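Local atomic coordinates of VirX1 (Cyanophage Syn10, PDB entry 6QGM), a protein that iodinates diverse substrates as a viral halogenase of the tryptophan halogenase family, probably with the help of a flavin cofactor. Residues F241-A253 / I396-A408. Numbering follows the deposited sequence.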
ATOM      1  N   PHE B 241      17.126  -2.200 -23.497  1.00 54.15           N
ATOM      2  CA  PHE B 241      15.753  -1.804 -23.878  1.00 53.54           C
ATOM      3  C   PHE B 241      14.759  -2.880 -23.430  1.00 54.66           C
ATOM      4  O   PHE B 241      14.855  -3.998 -23.909  1.00 54.66           O
ATOM      5  CB  PHE B 241      15.709  -1.570 -25.389  1.00 54.57           C
ATOM      6  CG  PHE B 241      14.375  -1.100 -25.889  1.00 56.01           C
ATOM      7  CD1 PHE B 241      13.979   0.223 -25.720  1.00 55.98           C
ATOM      8  CD2 PHE B 241      13.499  -1.993 -26.497  1.00 57.07           C
ATOM      9  CE1 PHE B 241      12.738   0.647 -26.154  1.00 55.14           C
ATOM     10  CE2 PHE B 241      12.251  -1.568 -26.923  1.00 57.71           C
ATOM     11  CZ  PHE B 241      11.883  -0.253 -26.739  1.00 56.50           C
ATOM     12  N   SER B 242      13.814  -2.542 -22.545  1.00 57.72           N
ATOM     13  CA  SER B 242      12.660  -3.411 -22.173  1.00 57.04           C
ATOM     14  C   SER B 242      11.497  -3.146 -23.123  1.00 56.40           C
ATOM     15  O   SER B 242      10.877  -2.090 -23.040  1.00 54.24           O
ATOM     16  CB  SER B 242      12.209  -3.193 -20.748  1.00 56.63           C
ATOM     17  OG  SER B 242      13.259  -3.404 -19.826  1.00 56.82           O
ATOM     18  N   PRO B 243      11.138  -4.083 -24.027  1.00 57.98           N
ATOM     19  CA  PRO B 243       9.967  -3.908 -24.892  1.00 56.75           C
ATOM     20  C   PRO B 243       8.665  -4.122 -24.094  1.00 54.81           C
ATOM     21  O   PRO B 243       8.737  -4.747 -23.062  1.00 56.04           O
ATOM     22  CB  PRO B 243      10.174  -4.978 -25.976  1.00 55.81           C
ATOM     23  CG  PRO B 243      10.892  -6.079 -25.244  1.00 56.64           C
ATOM     24  CD  PRO B 243      11.812  -5.370 -24.262  1.00 58.41           C
ATOM     25  N   PHE B 244       7.532  -3.603 -24.583  1.00 52.22           N
ATOM     26  CA  PHE B 244       6.192  -3.756 -23.960  1.00 51.34           C
ATOM     27  C   PHE B 244       5.397  -4.911 -24.603  1.00 52.79           C
ATOM     28  O   PHE B 244       4.162  -4.988 -24.348  1.00 51.76           O
ATOM     29  CB  PHE B 244       5.375  -2.466 -24.090  1.00 51.74           C
ATOM     30  CG  PHE B 244       5.879  -1.272 -23.312  1.00 48.90           C
ATOM     31  CD1 PHE B 244       6.305  -1.415 -22.002  1.00 47.04           C
ATOM     32  CD2 PHE B 244       5.889  -0.003 -23.876  1.00 47.11           C
ATOM     33  CE1 PHE B 244       6.758  -0.320 -21.285  1.00 46.74           C
ATOM     34  CE2 PHE B 244       6.342   1.088 -23.155  1.00 45.93           C
ATOM     35  CZ  PHE B 244       6.777   0.925 -21.863  1.00 46.33           C
ATOM     36  N   SER B 245       6.060  -5.777 -25.391  1.00 55.22           N
ATOM     37  CA  SER B 245       5.429  -6.782 -26.298  1.00 54.82           C
ATOM     38  C   SER B 245       4.594  -7.812 -25.522  1.00 55.00           C
ATOM     39  O   SER B 245       3.771  -8.504 -26.163  1.00 54.17           O
ATOM     40  CB  SER B 245       6.434  -7.465 -27.192  1.00 53.71           C
ATOM     41  OG  SER B 245       7.650  -7.677 -26.511  1.00 54.45           O
ATOM     42  N   LYS B 246       4.780  -7.909 -24.204  1.00 56.52           N
ATOM     43  CA  LYS B 246       3.989  -8.821 -23.342  1.00 59.77           C
ATOM     44  C   LYS B 246       2.561  -8.305 -23.135  1.00 59.51           C
ATOM     45  O   LYS B 246       1.715  -9.171 -22.876  1.00 61.95           O
ATOM     46  CB  LYS B 246       4.751  -9.080 -22.038  1.00 63.94           C
ATOM     47  CG  LYS B 246       5.592 -10.357 -22.081  1.00 68.35           C
ATOM     48  CD  LYS B 246       7.045 -10.288 -21.611  1.00 70.41           C
ATOM     49  CE  LYS B 246       7.854 -11.332 -22.347  1.00 75.26           C
ATOM     50  NZ  LYS B 246       9.119 -11.636 -21.636  1.00 81.08           N
ATOM     51  N   LYS B 247       2.281  -6.999 -23.272  1.00 56.70           N
ATOM     52  CA  LYS B 247       0.892  -6.450 -23.117  1.00 57.18           C
ATOM     53  C   LYS B 247       0.450  -5.622 -24.340  1.00 57.96           C
ATOM     54  O   LYS B 247      -0.795  -5.445 -24.533  1.00 61.45           O
ATOM     55  CB  LYS B 247       0.764  -5.619 -21.836  1.00 57.08           C
ATOM     56  CG  LYS B 247       1.806  -4.524 -21.680  1.00 58.78           C
ATOM     57  CD  LYS B 247       1.828  -3.933 -20.310  1.00 57.63           C
ATOM     58  CE  LYS B 247       2.675  -2.695 -20.272  1.00 57.66           C
ATOM     59  NZ  LYS B 247       2.723  -2.148 -18.901  1.00 59.48           N
ATOM     60  N   LEU B 248       1.396  -5.101 -25.120  1.00 55.65           N
ATOM     61  CA  LEU B 248       1.109  -4.305 -26.337  1.00 55.63           C
ATOM     62  C   LEU B 248       1.785  -4.979 -27.533  1.00 56.07           C
ATOM     63  O   LEU B 248       3.024  -5.065 -27.540  1.00 55.79           O
ATOM     64  CB  LEU B 248       1.615  -2.872 -26.122  1.00 55.08           C
ATOM     65  CG  LEU B 248       0.918  -2.091 -25.020  1.00 54.29           C
ATOM     66  CD1 LEU B 248       1.711  -0.842 -24.664  1.00 54.73           C
ATOM     67  CD2 LEU B 248      -0.500  -1.728 -25.444  1.00 54.97           C
ATOM     68  N   ALA B 249       0.990  -5.404 -28.513  1.00 55.98           N
ATOM     69  CA  ALA B 249       1.435  -6.224 -29.662  1.00 56.39           C
ATOM     70  C   ALA B 249       2.022  -5.347 -30.773  1.00 57.93           C
ATOM     71  O   ALA B 249       2.707  -5.896 -31.635  1.00 58.81           O
ATOM     72  CB  ALA B 249       0.276  -7.047 -30.158  1.00 55.93           C
ATOM     73  N   ASN B 250       1.761  -4.043 -30.764  1.00 61.28           N
ATOM     74  CA  ASN B 250       2.075  -3.136 -31.901  1.00 63.27           C
ATOM     75  C   ASN B 250       3.568  -2.796 -31.878  1.00 62.45           C
ATOM     76  O   ASN B 250       4.038  -2.263 -30.889  1.00 65.53           O
ATOM     77  CB  ASN B 250       1.138  -1.918 -31.904  1.00 65.77           C
ATOM     78  CG  ASN B 250      -0.304  -2.314 -32.134  1.00 65.01           C
ATOM     79  OD1 ASN B 250      -0.562  -3.382 -32.674  1.00 64.22           O
ATOM     80  ND2 ASN B 250      -1.243  -1.463 -31.742  1.00 65.30           N
ATOM     81  N   ASP B 251       4.283  -3.137 -32.943  1.00 61.86           N
ATOM     82  CA  ASP B 251       5.760  -2.989 -33.052  1.00 60.14           C
ATOM     83  C   ASP B 251       6.132  -2.237 -34.334  1.00 57.75           C
ATOM     84  O   ASP B 251       7.334  -1.994 -34.537  1.00 60.37           O
ATOM     85  CB  ASP B 251       6.417  -4.365 -33.006  1.00 60.18           C
ATOM     86  CG  ASP B 251       5.913  -5.298 -34.092  1.00 60.60           C
ATOM     87  OD1 ASP B 251       4.790  -5.056 -34.598  1.00 61.01           O
ATOM     88  OD2 ASP B 251       6.628  -6.265 -34.406  1.00 58.49           O
ATOM     89  N   LYS B 252       5.143  -1.875 -35.159  1.00 55.69           N
ATOM     90  CA  LYS B 252       5.338  -1.152 -36.444  1.00 55.86           C
ATOM     91  C   LYS B 252       4.381   0.038 -36.512  1.00 54.38           C
ATOM     92  O   LYS B 252       3.289  -0.032 -35.891  1.00 56.74           O
ATOM     93  CB  LYS B 252       5.040  -2.083 -37.615  1.00 54.59           C
ATOM     94  CG  LYS B 252       5.824  -3.384 -37.636  1.00 55.09           C
ATOM     95  CD  LYS B 252       7.319  -3.172 -37.559  1.00 55.91           C
ATOM     96  CE  LYS B 252       8.111  -4.454 -37.698  1.00 55.76           C
ATOM     97  NZ  LYS B 252       9.313  -4.261 -38.546  1.00 56.85           N
ATOM     98  N   ALA B 253       4.750   1.071 -37.266  1.00 54.15           N
ATOM     99  CA  ALA B 253       3.845   2.179 -37.656  1.00 54.42           C
ATOM    100  C   ALA B 253       4.154   2.593 -39.093  1.00 55.45           C
ATOM    101  O   ALA B 253       5.316   2.535 -39.498  1.00 57.74           O
ATOM    102  CB  ALA B 253       3.969   3.350 -36.706  1.00 52.76           C
ATOM    103  N   ILE B 396       5.895   5.749 -17.298  1.00 53.62           N
ATOM    104  CA  ILE B 396       5.755   5.064 -18.615  1.00 52.61           C
ATOM    105  C   ILE B 396       5.168   3.662 -18.398  1.00 53.75           C
ATOM    106  O   ILE B 396       4.443   3.193 -19.279  1.00 56.85           O
ATOM    107  CB  ILE B 396       7.078   5.077 -19.397  1.00 49.90           C
ATOM    108  CG1 ILE B 396       6.824   4.895 -20.889  1.00 47.79           C
ATOM    109  CG2 ILE B 396       8.064   4.066 -18.843  1.00 51.72           C
ATOM    110  CD1 ILE B 396       8.019   5.189 -21.749  1.00 48.59           C
ATOM    111  N   ASP B 397       5.415   3.044 -17.244  1.00 53.81           N
ATOM    112  CA  ASP B 397       4.803   1.736 -16.880  1.00 55.34           C
ATOM    113  C   ASP B 397       3.295   1.931 -16.651  1.00 56.31           C
ATOM    114  O   ASP B 397       2.495   1.100 -17.163  1.00 52.51           O
ATOM    115  CB  ASP B 397       5.490   1.105 -15.662  1.00 56.93           C
ATOM    116  CG  ASP B 397       6.740   0.289 -16.025  1.00 60.49           C
ATOM    117  OD1 ASP B 397       7.039   0.133 -17.257  1.00 60.45           O
ATOM    118  OD2 ASP B 397       7.405  -0.215 -15.079  1.00 63.14           O
ATOM    119  N   SER B 398       2.915   2.979 -15.904  1.00 57.20           N
ATOM    120  CA  SER B 398       1.507   3.380 -15.663  1.00 56.64           C
ATOM    121  C   SER B 398       0.790   3.536 -16.999  1.00 55.50           C
ATOM    122  O   SER B 398      -0.238   2.866 -17.220  1.00 52.75           O
ATOM    123  CB  SER B 398       1.428   4.641 -14.857  1.00 59.19           C
ATOM    124  OG  SER B 398       1.989   4.442 -13.571  1.00 66.62           O
ATOM    125  N   PHE B 399       1.331   4.382 -17.877  1.00 56.39           N
ATOM    126  CA  PHE B 399       0.673   4.773 -19.145  1.00 56.90           C
ATOM    127  C   PHE B 399       0.585   3.564 -20.074  1.00 57.19           C
ATOM    128  O   PHE B 399      -0.438   3.457 -20.762  1.00 61.30           O
ATOM    129  CB  PHE B 399       1.376   5.976 -19.778  1.00 57.29           C
ATOM    130  CG  PHE B 399       0.784   7.297 -19.381  1.00 57.53           C
ATOM    131  CD1 PHE B 399      -0.382   7.741 -19.995  1.00 58.64           C
ATOM    132  CD2 PHE B 399       1.334   8.054 -18.356  1.00 58.42           C
ATOM    133  CE1 PHE B 399      -0.983   8.926 -19.598  1.00 57.38           C
ATOM    134  CE2 PHE B 399       0.733   9.241 -17.965  1.00 57.03           C
ATOM    135  CZ  PHE B 399      -0.410   9.678 -18.600  1.00 57.94           C
ATOM    136  N   SER B 400       1.602   2.696 -20.100  1.00 56.38           N
ATOM    137  CA  SER B 400       1.625   1.495 -20.981  1.00 55.59           C
ATOM    138  C   SER B 400       0.530   0.510 -20.538  1.00 55.76           C
ATOM    139  O   SER B 400      -0.141  -0.048 -21.433  1.00 56.25           O
ATOM    140  CB  SER B 400       3.002   0.856 -21.043  1.00 54.43           C
ATOM    141  OG  SER B 400       3.420   0.404 -19.766  1.00 55.70           O
ATOM    142  N   ASP B 401       0.328   0.331 -19.223  1.00 54.98           N
ATOM    143  CA  ASP B 401      -0.804  -0.458 -18.651  1.00 53.52           C
ATOM    144  C   ASP B 401      -2.148   0.159 -19.052  1.00 51.71           C
ATOM    145  O   ASP B 401      -3.058  -0.596 -19.445  1.00 51.09           O
ATOM    146  CB  ASP B 401      -0.726  -0.556 -17.123  1.00 54.96           C
ATOM    147  CG  ASP B 401       0.100  -1.720 -16.614  1.00 57.48           C
ATOM    148  OD1 ASP B 401       0.325  -2.658 -17.388  1.00 60.30           O
ATOM    149  OD2 ASP B 401       0.528  -1.668 -15.466  1.00 61.73           O
ATOM    150  N   PHE B 402      -2.286   1.478 -18.933  1.00 50.89           N
ATOM    151  CA  PHE B 402      -3.537   2.202 -19.276  1.00 51.32           C
ATOM    152  C   PHE B 402      -3.871   1.954 -20.750  1.00 50.69           C
ATOM    153  O   PHE B 402      -5.027   1.611 -21.080  1.00 51.16           O
ATOM    154  CB  PHE B 402      -3.406   3.691 -18.944  1.00 52.04           C
ATOM    155  CG  PHE B 402      -4.625   4.511 -19.292  1.00 53.12           C
ATOM    156  CD1 PHE B 402      -5.915   4.047 -19.069  1.00 54.56           C
ATOM    157  CD2 PHE B 402      -4.475   5.778 -19.820  1.00 53.57           C
ATOM    158  CE1 PHE B 402      -7.019   4.828 -19.403  1.00 53.85           C
ATOM    159  CE2 PHE B 402      -5.574   6.555 -20.160  1.00 51.69           C
ATOM    160  CZ  PHE B 402      -6.843   6.080 -19.959  1.00 51.71           C
ATOM    161  N   VAL B 403      -2.874   2.094 -21.624  1.00 50.36           N
ATOM    162  CA  VAL B 403      -3.026   1.884 -23.095  1.00 50.08           C
ATOM    163  C   VAL B 403      -3.427   0.416 -23.322  1.00 50.33           C
ATOM    164  O   VAL B 403      -4.347   0.189 -24.104  1.00 51.93           O
ATOM    165  CB  VAL B 403      -1.744   2.293 -23.851  1.00 48.26           C
ATOM    166  CG1 VAL B 403      -1.728   1.822 -25.287  1.00 48.81           C
ATOM    167  CG2 VAL B 403      -1.544   3.789 -23.800  1.00 47.01           C
ATOM    168  N   ALA B 404      -2.802  -0.537 -22.624  1.00 48.92           N
ATOM    169  CA  ALA B 404      -3.109  -1.980 -22.744  1.00 48.60           C
ATOM    170  C   ALA B 404      -4.588  -2.241 -22.407  1.00 49.52           C
ATOM    171  O   ALA B 404      -5.185  -3.126 -23.054  1.00 48.11           O
ATOM    172  CB  ALA B 404      -2.189  -2.800 -21.866  1.00 49.55           C
ATOM    173  N   MET B 405      -5.170  -1.488 -21.461  1.00 50.67           N
ATOM    174  CA  MET B 405      -6.572  -1.683 -21.012  1.00 50.89           C
ATOM    175  C   MET B 405      -7.558  -1.380 -22.146  1.00 51.09           C
ATOM    176  O   MET B 405      -8.629  -2.000 -22.156  1.00 51.24           O
ATOM    177  CB  MET B 405      -6.883  -0.808 -19.798  1.00 53.18           C
ATOM    178  CG  MET B 405      -6.306  -1.349 -18.512  1.00 55.19           C
ATOM    179  SD  MET B 405      -6.872  -0.484 -17.049  1.00 58.46           S
ATOM    180  CE  MET B 405      -5.998  -1.377 -15.766  1.00 61.01           C
ATOM    181  N   HIS B 406      -7.206  -0.483 -23.073  1.00 52.22           N
ATOM    182  CA  HIS B 406      -8.028  -0.132 -24.269  1.00 53.04           C
ATOM    183  C   HIS B 406      -8.269  -1.369 -25.143  1.00 51.84           C
ATOM    184  O   HIS B 406      -9.337  -1.443 -25.779  1.00 53.54           O
ATOM    185  CB  HIS B 406      -7.356   0.951 -25.125  1.00 54.12           C
ATOM    186  CG  HIS B 406      -7.226   2.281 -24.463  1.00 54.01           C
ATOM    187  ND1 HIS B 406      -6.561   2.454 -23.272  1.00 57.17           N
ATOM    188  CD2 HIS B 406      -7.633   3.505 -24.840  1.00 53.38           C
ATOM    189  CE1 HIS B 406      -6.593   3.729 -22.927  1.00 56.76           C
ATOM    190  NE2 HIS B 406      -7.243   4.391 -23.877  1.00 55.24           N
ATOM    191  N   TYR B 407      -7.291  -2.272 -25.201  1.00 49.60           N
ATOM    192  CA  TYR B 407      -7.339  -3.524 -25.995  1.00 49.82           C
ATOM    193  C   TYR B 407      -8.019  -4.617 -25.168  1.00 49.84           C
ATOM    194  O   TYR B 407      -8.930  -5.287 -25.668  1.00 51.25           O
ATOM    195  CB  TYR B 407      -5.926  -3.961 -26.406  1.00 49.05           C
ATOM    196  CG  TYR B 407      -5.193  -3.025 -27.335  1.00 46.87           C
ATOM    197  CD1 TYR B 407      -5.466  -3.014 -28.686  1.00 46.31           C
ATOM    198  CD2 TYR B 407      -4.202  -2.179 -26.868  1.00 46.69           C
ATOM    199  CE1 TYR B 407      -4.797  -2.172 -29.559  1.00 47.38           C
ATOM    200  CE2 TYR B 407      -3.522  -1.324 -27.715  1.00 47.26           C
ATOM    201  CZ  TYR B 407      -3.822  -1.320 -29.070  1.00 48.93           C
ATOM    202  OH  TYR B 407      -3.154  -0.491 -29.928  1.00 49.94           O
ATOM    203  N   ALA B 408      -7.574  -4.769 -23.922  1.00 50.47           N
ATOM    204  CA  ALA B 408      -7.871  -5.916 -23.040  1.00 52.28           C
ATOM    205  C   ALA B 408      -9.383  -6.106 -22.873  1.00 54.10           C
ATOM    206  O   ALA B 408      -9.829  -7.273 -22.799  1.00 54.57           O
ATOM    207  CB  ALA B 408      -7.210  -5.691 -21.703  1.00 54.14           C
TER
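The ring of Phe-244 lies flat against helix 382-408: Ser-400 CB sits over the middle of one face, 3.8 Å from the ring centroid and only 8° off its normal, a CH-pi contact. At the rim, near the ring plane, come Ile-396 CG1 and Asp-397 OD1, whose carboxylate is salt-bridged to Lys-332. The second ring, Tyr-407, meets Leu-248 CD2 and Asn-250 ND2 obliquely, and the Asn-250 amide stands 81° to it. ND2 comes within 2.8 Å of Tyr-407 OH, but the angle is poor for a hydrogen bond; instead each group is hydrogen-bonded to the carboxylate of Glu-352, ND2 to OE1 and OH to OE2.

Between the rings, Leu-248 wedges CD2 against Val-403 CG1 (3.8 Å), Ala-404 and Tyr-407 CE2. Alongside, Lys-247 starts with CG between its backbone N and carbonyl carbon (chi1 53°) and then runs extended, which carries the ammonium to the helix. There NZ donates to Ser-400 OG at 2.8 Å and to Asp-401 OD1 at 2.9 Å, reaching the latter from above the carboxylate plane. Trp-442 NE1 is a second donor to OD1.

This is how the loop joining strands 241-243 and 252-258 is fixed to the helix: a lysine bridge at one end, a shared glutamate at the other, and apolar packing between. With the lysine and tryptophan both donating to OD1, Asp-401 probably stays ionised in this largely buried setting.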